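Local coordinates for NAD-dependent epimerase/dehydratase domain-containing protein (Ruegeria pomeroyi DSS-3, PDB 3IUS) that is of unknown function but probably binds a nicotinamide dinucleotide on a Rossmann-type fold, as NAD-dependent epimerases and dehydratases do, at residues L52-E57 with A82-Q87; I69-A72 with D78-L81; Q136-Q139 with N143-L146; P145-R150 with A193-R198. All coordinates share one frame; numbering follows the deposited sequence. Where two conformers were deposited one is given.

In the fold
The four contacts sample how a parallel sheet of Rossmann type is dressed with helices. Contact 1 and contact 2 share helix 79-90 and have centres about 10 Å apart; along the chain contact 2 is nested within the loop that contact 1 closes. Contact 3 follows, about 13 Å centre to centre from contact 2, and Trp138 and Gln137 of helix 126-140 hydrogen-bond Asp78 of contact 2. Contacts 3 and 4, centres about 12 Å apart, share Pro145 and Leu146, where the chain enters strand 146-155. Contact 4 then packs that strand against helix 185-197. Helices are thus tied to the sheet and to one another in the domain that probably holds the cofactor.

Contact 1: residues L52-E57 with A82-Q87; sequences LLWPGE and AALGDQ
Trp54 reaches from the end of strand 49-53 to helix 79-90 and meets Ala83 and Leu84 with the far end of its indole. The benzo ring does the touching: Trp54 CZ2 lies 3.6 Å from Ala83 CB, and the methyl sits at the ring edge, close to the indole plane. Leu84 comes in at a slant, its CD1 4.0 Å from the same CZ2 of Trp54. Because CG of Trp54 stands anti to the backbone N (chi1 -167°), the indole is carried away from its own strand and out to the helix. Leu84 extends a branch past the indole, the two side chains running in opposite directions. Trp54 also packs on Pro59, and Leu84 on Glu58, both in the loop that follows the strand, while a backbone hydrogen bond joins Trp54 to Ser35. A cis peptide bond precedes Pro55, just where the chain leaves the sheet. Here one aromatic side chain bridges a strand end and a neighbouring helix in a Rossmann-type fold. No hydrogen bond or charge pair crosses between 52-57 and 82-87, which implies that this small junction depends on apolar contact and shape.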
loop_
_atom_site.group_PDB
_atom_site.type_symbol
_atom_site.label_atom_id
_atom_site.label_comp_id
_atom_site.label_asym_id
_atom_site.label_seq_id
_atom_site.Cartn_x
_atom_site.Cartn_y
_atom_site.Cartn_z
ATOM N N LEU A 52 -1.971 15.591 -13.366
ATOM C CA LEU A 52 -1.361 16.841 -12.937
ATOM C C LEU A 52 0.106 16.614 -12.618
ATOM O O LEU A 52 0.461 15.622 -11.983
ATOM C CB LEU A 52 -2.058 17.386 -11.691
ATOM C CG LEU A 52 -3.404 18.085 -11.836
ATOM C CD1 LEU A 52 -3.852 18.591 -10.478
ATOM C CD2 LEU A 52 -3.293 19.230 -12.828
ATOM N N LEU A 53 0.954 17.540 -13.050
ATOM C CA LEU A 53 2.366 17.494 -12.709
ATOM C C LEU A 53 2.591 18.215 -11.384
ATOM O O LEU A 53 2.242 19.385 -11.246
ATOM C CB LEU A 53 3.201 18.140 -13.818
ATOM C CG LEU A 53 4.724 18.016 -13.742
ATOM C CD1 LEU A 53 5.152 16.555 -13.686
ATOM C CD2 LEU A 53 5.358 18.722 -14.932
ATOM N N TRP A 54 3.161 17.508 -10.412
ATOM C CA TRP A 54 3.427 18.079 -9.091
ATOM C C TRP A 54 4.573 17.334 -8.397
ATOM O O TRP A 54 4.536 16.109 -8.286
ATOM C CB TRP A 54 2.155 18.048 -8.234
ATOM C CG TRP A 54 2.257 18.876 -6.993
ATOM C CD1 TRP A 54 2.188 20.236 -6.908
ATOM C CD2 TRP A 54 2.451 18.399 -5.657
ATOM N NE1 TRP A 54 2.325 20.635 -5.603
ATOM C CE2 TRP A 54 2.489 19.528 -4.814
ATOM C CE3 TRP A 54 2.601 17.128 -5.092
ATOM C CZ2 TRP A 54 2.669 19.424 -3.436
ATOM C CZ3 TRP A 54 2.781 17.028 -3.723
ATOM C CH2 TRP A 54 2.816 18.168 -2.911
ATOM N N PRO A 55 5.597 18.064 -7.911
ATOM C CA PRO A 55 5.806 19.518 -7.831
ATOM C C PRO A 55 5.638 20.286 -9.135
ATOM O O PRO A 55 5.962 19.797 -10.217
ATOM C CB PRO A 55 7.259 19.632 -7.358
ATOM C CG PRO A 55 7.480 18.407 -6.573
ATOM C CD PRO A 55 6.706 17.330 -7.274
ATOM N N GLY A 56 5.141 21.509 -9.006
ATOM C CA GLY A 56 4.907 22.388 -10.134
ATOM C C GLY A 56 3.874 23.405 -9.693
ATOM O O GLY A 56 4.051 24.066 -8.669
ATOM N N GLU A 57 2.790 23.526 -10.448
ATOM C CA GLU A 57 1.685 24.355 -10.004
ATOM C C GLU A 57 0.964 23.653 -8.865
ATOM O O GLU A 57 0.943 22.427 -8.792
ATOM C CB GLU A 57 0.723 24.667 -11.152
ATOM C CG GLU A 57 1.270 25.668 -12.165
ATOM C CD GLU A 57 1.790 26.952 -11.519
ATOM O OE1 GLU A 57 1.381 27.268 -10.377
ATOM O OE2 GLU A 57 2.613 27.644 -12.159
ATOM N N ALA A 82 3.426 19.177 3.959
ATOM C CA ALA A 82 4.496 20.170 3.995
ATOM C C ALA A 82 4.226 21.304 3.004
ATOM O O ALA A 82 4.524 22.467 3.279
ATOM C CB ALA A 82 5.846 19.515 3.712
ATOM N N ALA A 83 3.642 20.961 1.859
ATOM C CA ALA A 83 3.414 21.934 0.797
ATOM C C ALA A 83 2.017 22.545 0.842
ATOM O O ALA A 83 1.812 23.670 0.390
ATOM C CB ALA A 83 3.668 21.298 -0.569
ATOM N N LEU A 84 1.058 21.806 1.390
ATOM C CA LEU A 84 -0.344 22.181 1.259
ATOM C C LEU A 84 -1.145 22.020 2.546
ATOM O O LEU A 84 -2.368 22.140 2.532
ATOM C CB LEU A 84 -0.996 21.349 0.152
ATOM C CG LEU A 84 -0.667 21.745 -1.288
ATOM C CD1 LEU A 84 -0.955 20.595 -2.239
ATOM C CD2 LEU A 84 -1.455 22.983 -1.681
ATOM N N GLY A 85 -0.458 21.745 3.650
ATOM C CA GLY A 85 -1.121 21.464 4.914
ATOM C C GLY A 85 -2.055 22.565 5.378
ATOM O O GLY A 85 -3.150 22.291 5.875
ATOM N N ASP A 86 -1.622 23.811 5.214
ATOM C CA ASP A 86 -2.429 24.968 5.593
ATOM C C ASP A 86 -3.770 24.983 4.872
ATOM O O ASP A 86 -4.810 25.225 5.483
ATOM C CB ASP A 86 -1.680 26.272 5.293
ATOM C CG ASP A 86 -0.590 26.574 6.309
ATOM O OD1 ASP A 86 -0.246 25.679 7.111
ATOM O OD2 ASP A 86 -0.080 27.715 6.305
ATOM N N GLN A 87 -3.737 24.726 3.568
ATOM C CA GLN A 87 -4.938 24.767 2.737
ATOM C C GLN A 87 -5.890 23.630 3.090
ATOM O O GLN A 87 -7.091 23.837 3.277
ATOM C CB GLN A 87 -4.565 24.699 1.251
ATOM C CG GLN A 87 -3.808 25.922 0.721
ATOM C CD GLN A 87 -2.293 25.776 0.789
ATOM O OE1 GLN A 87 -1.751 25.087 1.657
ATOM N NE2 GLN A 87 -1.601 26.432 -0.137
#

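Contact 2: residues I69-A72 with D78-L81; sequences ISTA and DPVL
Val80, in the first turn of helix 79-90, fits against Ile69 and Thr71 on the tight side of this contact. Ile69 and Val80 reach toward each other tip to tip, with Ile69 CD1 3.9 Å from Val80 CG1. The other branch of Val80 crosses Thr71 at about a right angle, bringing Val80 CG2 within 3.4 Å of Thr71 OG1. With chi1 at 62°, Thr71 holds that hydroxyl between its backbone N and carbonyl carbon; the oxygen is buried and has no polar partner in the model. Phe11 of strand 7-11 packs on all three side chains. The segments belong to a beta-alpha unit of the Rossmann-type sheet: strand 66-69 ends, a loop follows, and Asp78 is the N-cap of the next helix. Asp78 OD2 accepts from Leu81 N at 2.9 Å, through the lone pair turned away from OD1, and takes a weak bond from Val80 N. OD1 accepts from Trp138 NE1 of helix 126-140. An alanine at Asp78 would remove both carboxylate oxygens and is likely to leave Leu81 N uncapped and the indole N-H without its acceptor. Toward the more open side the fit gives way to water, which donates to Thr71 O at 2.8 Å and to Asp78 OD1 at 2.7 Å. There the exposed Ala72 offers its carbonyl, and Ala72 O lies 3.3 Å from Pro79 CG.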
loop_
_atom_site.group_PDB
_atom_site.type_symbol
_atom_site.label_atom_id
_atom_site.label_comp_id
_atom_site.label_asym_id
_atom_site.label_seq_id
_atom_site.Cartn_x
_atom_site.Cartn_y
_atom_site.Cartn_z
ATOM N N ILE A 69 -3.813 9.851 -0.548
ATOM C CA ILE A 69 -2.385 10.158 -0.484
ATOM C C ILE A 69 -1.531 8.905 -0.592
ATOM O O ILE A 69 -1.547 8.067 0.306
ATOM C CB ILE A 69 -2.027 10.845 0.844
ATOM C CG1 ILE A 69 -2.987 12.004 1.131
ATOM C CG2 ILE A 69 -0.568 11.287 0.848
ATOM C CD1 ILE A 69 -2.797 13.193 0.239
ATOM N N SER A 70 -0.784 8.786 -1.688
ATOM C CA SER A 70 0.128 7.663 -1.897
ATOM C C SER A 70 1.585 8.101 -1.759
ATOM O O SER A 70 2.501 7.297 -1.922
ATOM C CB SER A 70 -0.072 7.054 -3.294
ATOM O OG SER A 70 -1.363 6.496 -3.460
ATOM N N THR A 71 1.795 9.378 -1.463
ATOM C CA THR A 71 3.137 9.955 -1.462
ATOM C C THR A 71 3.951 9.516 -0.246
ATOM O O THR A 71 3.522 9.699 0.885
ATOM C CB THR A 71 3.076 11.493 -1.498
ATOM O OG1 THR A 71 2.410 11.974 -0.323
ATOM C CG2 THR A 71 2.317 11.964 -2.726
ATOM N N ALA A 72 5.125 8.935 -0.487
ATOM C CA ALA A 72 6.000 8.489 0.600
ATOM C C ALA A 72 6.549 9.661 1.413
ATOM O O ALA A 72 6.755 10.746 0.883
ATOM C CB ALA A 72 7.148 7.654 0.045
ATOM N N ASP A 78 5.352 14.123 6.046
ATOM C CA ASP A 78 4.547 14.076 4.827
ATOM C C ASP A 78 4.728 15.286 3.917
ATOM O O ASP A 78 4.445 16.413 4.314
ATOM C CB ASP A 78 3.067 13.908 5.167
ATOM C CG ASP A 78 2.217 13.662 3.940
ATOM O OD1 ASP A 78 1.899 12.484 3.675
ATOM O OD2 ASP A 78 1.879 14.640 3.238
ATOM N N PRO A 79 5.172 15.041 2.673
ATOM C CA PRO A 79 5.421 16.083 1.669
ATOM C C PRO A 79 4.158 16.833 1.236
ATOM O O PRO A 79 4.253 18.014 0.913
ATOM C CB PRO A 79 6.002 15.297 0.484
ATOM C CG PRO A 79 6.495 14.015 1.079
ATOM C CD PRO A 79 5.554 13.706 2.187
ATOM N N VAL A 80 3.007 16.163 1.219
ATOM C CA VAL A 80 1.755 16.812 0.832
ATOM C C VAL A 80 1.359 17.848 1.884
ATOM O O VAL A 80 1.022 18.982 1.556
ATOM C CB VAL A 80 0.607 15.795 0.618
ATOM C CG1 VAL A 80 -0.735 16.513 0.502
ATOM C CG2 VAL A 80 0.865 14.946 -0.621
ATOM N N LEU A 81 1.424 17.459 3.152
ATOM C CA LEU A 81 1.138 18.389 4.242
ATOM C C LEU A 81 2.182 19.502 4.294
ATOM O O LEU A 81 1.871 20.639 4.633
ATOM C CB LEU A 81 1.077 17.653 5.585
ATOM C CG LEU A 81 -0.127 16.741 5.833
ATOM C CD1 LEU A 81 0.023 15.994 7.154
ATOM C CD2 LEU A 81 -1.425 17.536 5.806
HETATM O O HOH W 1 3.802 10.552 3.508
#

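Contact 3: residues Q136-Q139 with N143-L146; sequences QQWQ and NLPL
Leu146 and Trp138 bury most of the surface between helix 126-140 and the chain that returns from it, and Leu144 adds the next share. Leu146 has its CG anti to the backbone N (chi1 176°), which sends its two methyls to the helix. There Leu146 CD2 lies 3.6 Å from Trp138 CB, and in one of its two conformers Gln139 lays its amide beside that methyl. Leu144 approaches the indole differently, for its CD2 comes in the ring plane at the edge, 3.7 Å from Trp138 CE3. Between the two leucines the chain folds back through an inverse gamma turn centred on Pro145. This is the tight alpha-beta connection of a Rossmann-type domain, leading from the helix into strand 146-155. Tyr100 of strand 97-103 stacks on the Trp138 ring, and Ile88 of helix 79-90 touches both Trp138 and Leu144. Leu144 thus takes part of the ring edge while Leu146 packs on CB, and the chemistry implies a division of labour: apolar packing seats the helix on the returning chain, while hydrogen bonds of Trp138 and Gln137 to Asp78 tie it to the start of the neighbouring helix.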
loop_
_atom_site.group_PDB
_atom_site.type_symbol
_atom_site.label_atom_id
_atom_site.label_comp_id
_atom_site.label_asym_id
_atom_site.label_seq_id
_atom_site.Cartn_x
_atom_site.Cartn_y
_atom_site.Cartn_z
ATOM N N GLN A 136 1.060 10.774 12.196
ATOM C CA GLN A 136 0.774 11.678 13.308
ATOM C C GLN A 136 0.422 13.072 12.808
ATOM O O GLN A 136 -0.463 13.740 13.357
ATOM C CB GLN A 136 1.958 11.718 14.287
ATOM C CG GLN A 136 2.114 10.420 15.093
ATOM C CD GLN A 136 3.487 10.245 15.726
ATOM O OE1 GLN A 136 4.393 11.056 15.529
ATOM N NE2 GLN A 136 3.643 9.174 16.494
ATOM N N GLN A 137 1.115 13.510 11.764
ATOM C CA GLN A 137 0.842 14.814 11.164
ATOM C C GLN A 137 -0.575 14.857 10.593
ATOM O O GLN A 137 -1.325 15.803 10.830
ATOM C CB GLN A 137 1.892 15.146 10.098
ATOM C CG GLN A 137 3.264 15.438 10.683
ATOM C CD GLN A 137 4.363 15.511 9.629
ATOM O OE1 GLN A 137 4.197 15.048 8.499
ATOM N NE2 GLN A 137 5.501 16.079 10.009
ATOM N N TRP A 138 -0.946 13.818 9.856
ATOM C CA TRP A 138 -2.299 13.727 9.320
ATOM C C TRP A 138 -3.348 13.670 10.434
ATOM O O TRP A 138 -4.351 14.372 10.379
ATOM C CB TRP A 138 -2.420 12.527 8.381
ATOM C CG TRP A 138 -1.836 12.800 7.034
ATOM C CD1 TRP A 138 -0.659 12.318 6.531
ATOM C CD2 TRP A 138 -2.401 13.625 6.012
ATOM N NE1 TRP A 138 -0.458 12.794 5.258
ATOM C CE2 TRP A 138 -1.514 13.599 4.915
ATOM C CE3 TRP A 138 -3.571 14.383 5.915
ATOM C CZ2 TRP A 138 -1.762 14.304 3.738
ATOM C CZ3 TRP A 138 -3.815 15.082 4.748
ATOM C CH2 TRP A 138 -2.915 15.037 3.674
ATOM N N GLN A 139 -3.096 12.860 11.459
ATOM C CA GLN A 139 -4.058 12.701 12.551
ATOM C C GLN A 139 -4.232 13.974 13.383
ATOM O O GLN A 139 -5.185 14.087 14.152
ATOM C CB GLN A 139 -3.672 11.524 13.457
ATOM C CG GLN A 139 -3.815 10.146 12.809
ATOM C CD GLN A 139 -5.232 9.605 12.876
ATOM O OE1 GLN A 139 -6.163 10.315 13.254
ATOM N NE2 GLN A 139 -5.402 8.338 12.513
ATOM N N ASN A 143 -10.647 18.061 12.511
ATOM C CA ASN A 143 -11.886 17.867 11.756
ATOM C C ASN A 143 -11.724 17.266 10.362
ATOM O O ASN A 143 -12.657 17.278 9.562
ATOM C CB ASN A 143 -12.671 19.175 11.670
ATOM C CG ASN A 143 -12.946 19.780 13.032
ATOM O OD1 ASN A 143 -12.543 20.907 13.311
ATOM N ND2 ASN A 143 -13.621 19.027 13.892
ATOM N N LEU A 144 -10.538 16.742 10.075
ATOM C CA LEU A 144 -10.309 16.035 8.823
ATOM C C LEU A 144 -10.861 14.610 8.933
ATOM O O LEU A 144 -10.579 13.910 9.908
ATOM C CB LEU A 144 -8.811 16.016 8.515
ATOM C CG LEU A 144 -8.367 15.813 7.067
ATOM C CD1 LEU A 144 -8.816 16.975 6.186
ATOM C CD2 LEU A 144 -6.859 15.664 7.021
ATOM N N PRO A 145 -11.658 14.176 7.939
ATOM C CA PRO A 145 -12.231 12.823 7.920
ATOM C C PRO A 145 -11.154 11.818 7.540
ATOM O O PRO A 145 -11.274 11.158 6.510
ATOM C CB PRO A 145 -13.275 12.887 6.798
ATOM C CG PRO A 145 -13.297 14.317 6.320
ATOM C CD PRO A 145 -12.014 14.942 6.733
ATOM N N LEU A 146 -10.120 11.717 8.369
ATOM C CA LEU A 146 -8.924 10.946 8.041
ATOM C C LEU A 146 -9.081 9.452 8.285
ATOM O O LEU A 146 -9.668 9.027 9.277
ATOM C CB LEU A 146 -7.729 11.461 8.850
ATOM C CG LEU A 146 -6.444 10.658 8.655
ATOM C CD1 LEU A 146 -5.868 10.898 7.255
ATOM C CD2 LEU A 146 -5.434 10.984 9.737
#

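Contact 4: residues P145-R150 with A193-R198; sequences PLHVFR and AASMAR
Ser195 OG of helix 185-197 is hydrogen-bonded to Trp97 NE1 and lies against two rings of strand 146-155, those of His147 and Phe149. This is a helix packed on the face of the parallel Rossmann-type sheet, meeting alternate residues of one strand. The hydroxyl points at the strand because OG stands anti to the backbone N of Ser195 (chi1 180°). It comes obliquely to the imidazole, with Ser195 OG 3.5 Å from His147 CD2. At the phenyl ring the serine arrives at the edge, Ser195 CB lying in the ring plane 3.5 Å from Phe149 CZ. Both aromatic side chains leave the strand on the same face, toward Ser195. His147 is gripped at both nitrogens: ND1 is hydrogen-bonded to Val98 O and NE2 to Asp200 N, while Trp97 stacks on the ring. These two bonds probably fix the rotation of the imidazole. Phe149 meets the ring of Tyr205 and also packs on Leu101. Replacing Phe149 by an alanine would take away the ring and would probably open a gap beside Ser195, leaving Tyr205 without its aromatic neighbour. The closest approach between strand and helix here is made by the hydroxyl itself, Ser195 OG standing at the edge of the phenyl ring, near its plane and 3.4 Å from Phe149 CZ.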
loop_
_atom_site.group_PDB
_atom_site.type_symbol
_atom_site.label_atom_id
_atom_site.label_comp_id
_atom_site.label_asym_id
_atom_site.label_seq_id
_atom_site.Cartn_x
_atom_site.Cartn_y
_atom_site.Cartn_z
ATOM N N PRO A 145 -11.658 14.176 7.939
ATOM C CA PRO A 145 -12.231 12.823 7.920
ATOM C C PRO A 145 -11.154 11.818 7.540
ATOM O O PRO A 145 -11.274 11.158 6.510
ATOM C CB PRO A 145 -13.275 12.887 6.798
ATOM C CG PRO A 145 -13.297 14.317 6.320
ATOM C CD PRO A 145 -12.014 14.942 6.733
ATOM N N LEU A 146 -10.120 11.717 8.369
ATOM C CA LEU A 146 -8.924 10.946 8.041
ATOM C C LEU A 146 -9.081 9.452 8.285
ATOM O O LEU A 146 -9.668 9.027 9.277
ATOM C CB LEU A 146 -7.729 11.461 8.850
ATOM C CG LEU A 146 -6.444 10.658 8.655
ATOM C CD1 LEU A 146 -5.868 10.898 7.255
ATOM C CD2 LEU A 146 -5.434 10.984 9.737
ATOM N N HIS A 147 -8.523 8.657 7.376
ATOM C CA HIS A 147 -8.497 7.216 7.515
ATOM C C HIS A 147 -7.098 6.824 7.133
ATOM O O HIS A 147 -6.583 7.307 6.132
ATOM C CB HIS A 147 -9.513 6.559 6.577
ATOM C CG HIS A 147 -10.912 7.058 6.773
ATOM N ND1 HIS A 147 -11.319 8.306 6.352
ATOM C CD2 HIS A 147 -11.991 6.487 7.359
ATOM C CE1 HIS A 147 -12.590 8.482 6.671
ATOM N NE2 HIS A 147 -13.023 7.393 7.279
ATOM N N VAL A 148 -6.475 5.993 7.960
ATOM C CA VAL A 148 -5.122 5.525 7.698
ATOM C C VAL A 148 -5.161 4.061 7.307
ATOM O O VAL A 148 -5.780 3.240 7.987
ATOM C CB VAL A 148 -4.217 5.699 8.932
ATOM C CG1 VAL A 148 -2.882 4.976 8.723
ATOM C CG2 VAL A 148 -3.998 7.184 9.232
ATOM N N PHE A 149 -4.473 3.732 6.218
ATOM C CA PHE A 149 -4.439 2.370 5.720
ATOM C C PHE A 149 -3.010 1.887 5.727
ATOM O O PHE A 149 -2.191 2.366 4.952
ATOM C CB PHE A 149 -5.020 2.304 4.301
ATOM C CG PHE A 149 -6.441 2.779 4.211
ATOM C CD1 PHE A 149 -7.491 1.892 4.389
ATOM C CD2 PHE A 149 -6.725 4.115 3.967
ATOM C CE1 PHE A 149 -8.801 2.329 4.323
ATOM C CE2 PHE A 149 -8.033 4.556 3.894
ATOM C CZ PHE A 149 -9.069 3.659 4.070
ATOM N N ARG A 150 -2.711 0.955 6.626
ATOM C CA ARG A 150 -1.376 0.397 6.727
ATOM C C ARG A 150 -1.263 -0.787 5.782
ATOM O O ARG A 150 -1.754 -1.884 6.057
ATOM C CB ARG A 150 -1.046 0.034 8.181
ATOM C CG ARG A 150 -1.241 1.237 9.121
ATOM C CD ARG A 150 -0.919 0.939 10.587
ATOM N NE ARG A 150 -0.945 2.172 11.377
ATOM C CZ ARG A 150 -1.144 2.225 12.693
ATOM N NH1 ARG A 150 -1.345 1.106 13.381
ATOM N NH2 ARG A 150 -1.148 3.399 13.318
ATOM N N ALA A 193 -12.473 1.597 -1.513
ATOM C CA ALA A 193 -13.853 1.812 -1.923
ATOM C C ALA A 193 -14.804 1.626 -0.740
ATOM O O ALA A 193 -15.693 2.458 -0.511
ATOM C CB ALA A 193 -14.220 0.884 -3.079
ATOM N N ALA A 194 -14.603 0.557 0.028
ATOM C CA ALA A 194 -15.466 0.282 1.181
ATOM C C ALA A 194 -15.412 1.407 2.212
ATOM O O ALA A 194 -16.441 1.820 2.760
ATOM C CB ALA A 194 -15.094 -1.049 1.826
ATOM N N SER A 195 -14.208 1.906 2.478
ATOM C CA SER A 195 -14.029 2.981 3.448
ATOM C C SER A 195 -14.684 4.260 2.945
ATOM O O SER A 195 -15.357 4.970 3.707
ATOM C CB SER A 195 -12.542 3.214 3.735
ATOM O OG SER A 195 -12.357 4.259 4.672
HETATM N N MSE A 196 -14.497 4.558 1.662
HETATM C CA MSE A 196 -15.206 5.686 1.053
HETATM C C MSE A 196 -16.710 5.582 1.314
HETATM O O MSE A 196 -17.370 6.584 1.582
HETATM C CB MSE A 196 -14.926 5.772 -0.453
HETATM C CG MSE A 196 -13.704 6.600 -0.826
HETATM SE SE MSE A 196 -12.881 6.027 -2.507
HETATM C CE MSE A 196 -11.626 7.489 -2.720
ATOM N N ALA A 197 -17.246 4.365 1.257
ATOM C CA ALA A 197 -18.684 4.152 1.439
ATOM C C ALA A 197 -19.133 4.265 2.896
ATOM O O ALA A 197 -20.249 4.718 3.176
ATOM C CB ALA A 197 -19.103 2.806 0.855
ATOM N N ARG A 198 -18.271 3.839 3.818
ATOM C CA ARG A 198 -18.554 3.921 5.250
ATOM C C ARG A 198 -17.470 4.708 5.994
ATOM O O ARG A 198 -16.666 4.122 6.721
ATOM C CB ARG A 198 -18.651 2.520 5.871
ATOM C CG ARG A 198 -19.701 1.588 5.279
ATOM C CD ARG A 198 -19.701 0.260 6.042
ATOM N NE ARG A 198 -20.441 -0.797 5.355
ATOM C CZ ARG A 198 -20.471 -2.071 5.745
ATOM N NH1 ARG A 198 -19.802 -2.457 6.825
ATOM N NH2 ARG A 198 -21.173 -2.963 5.055
#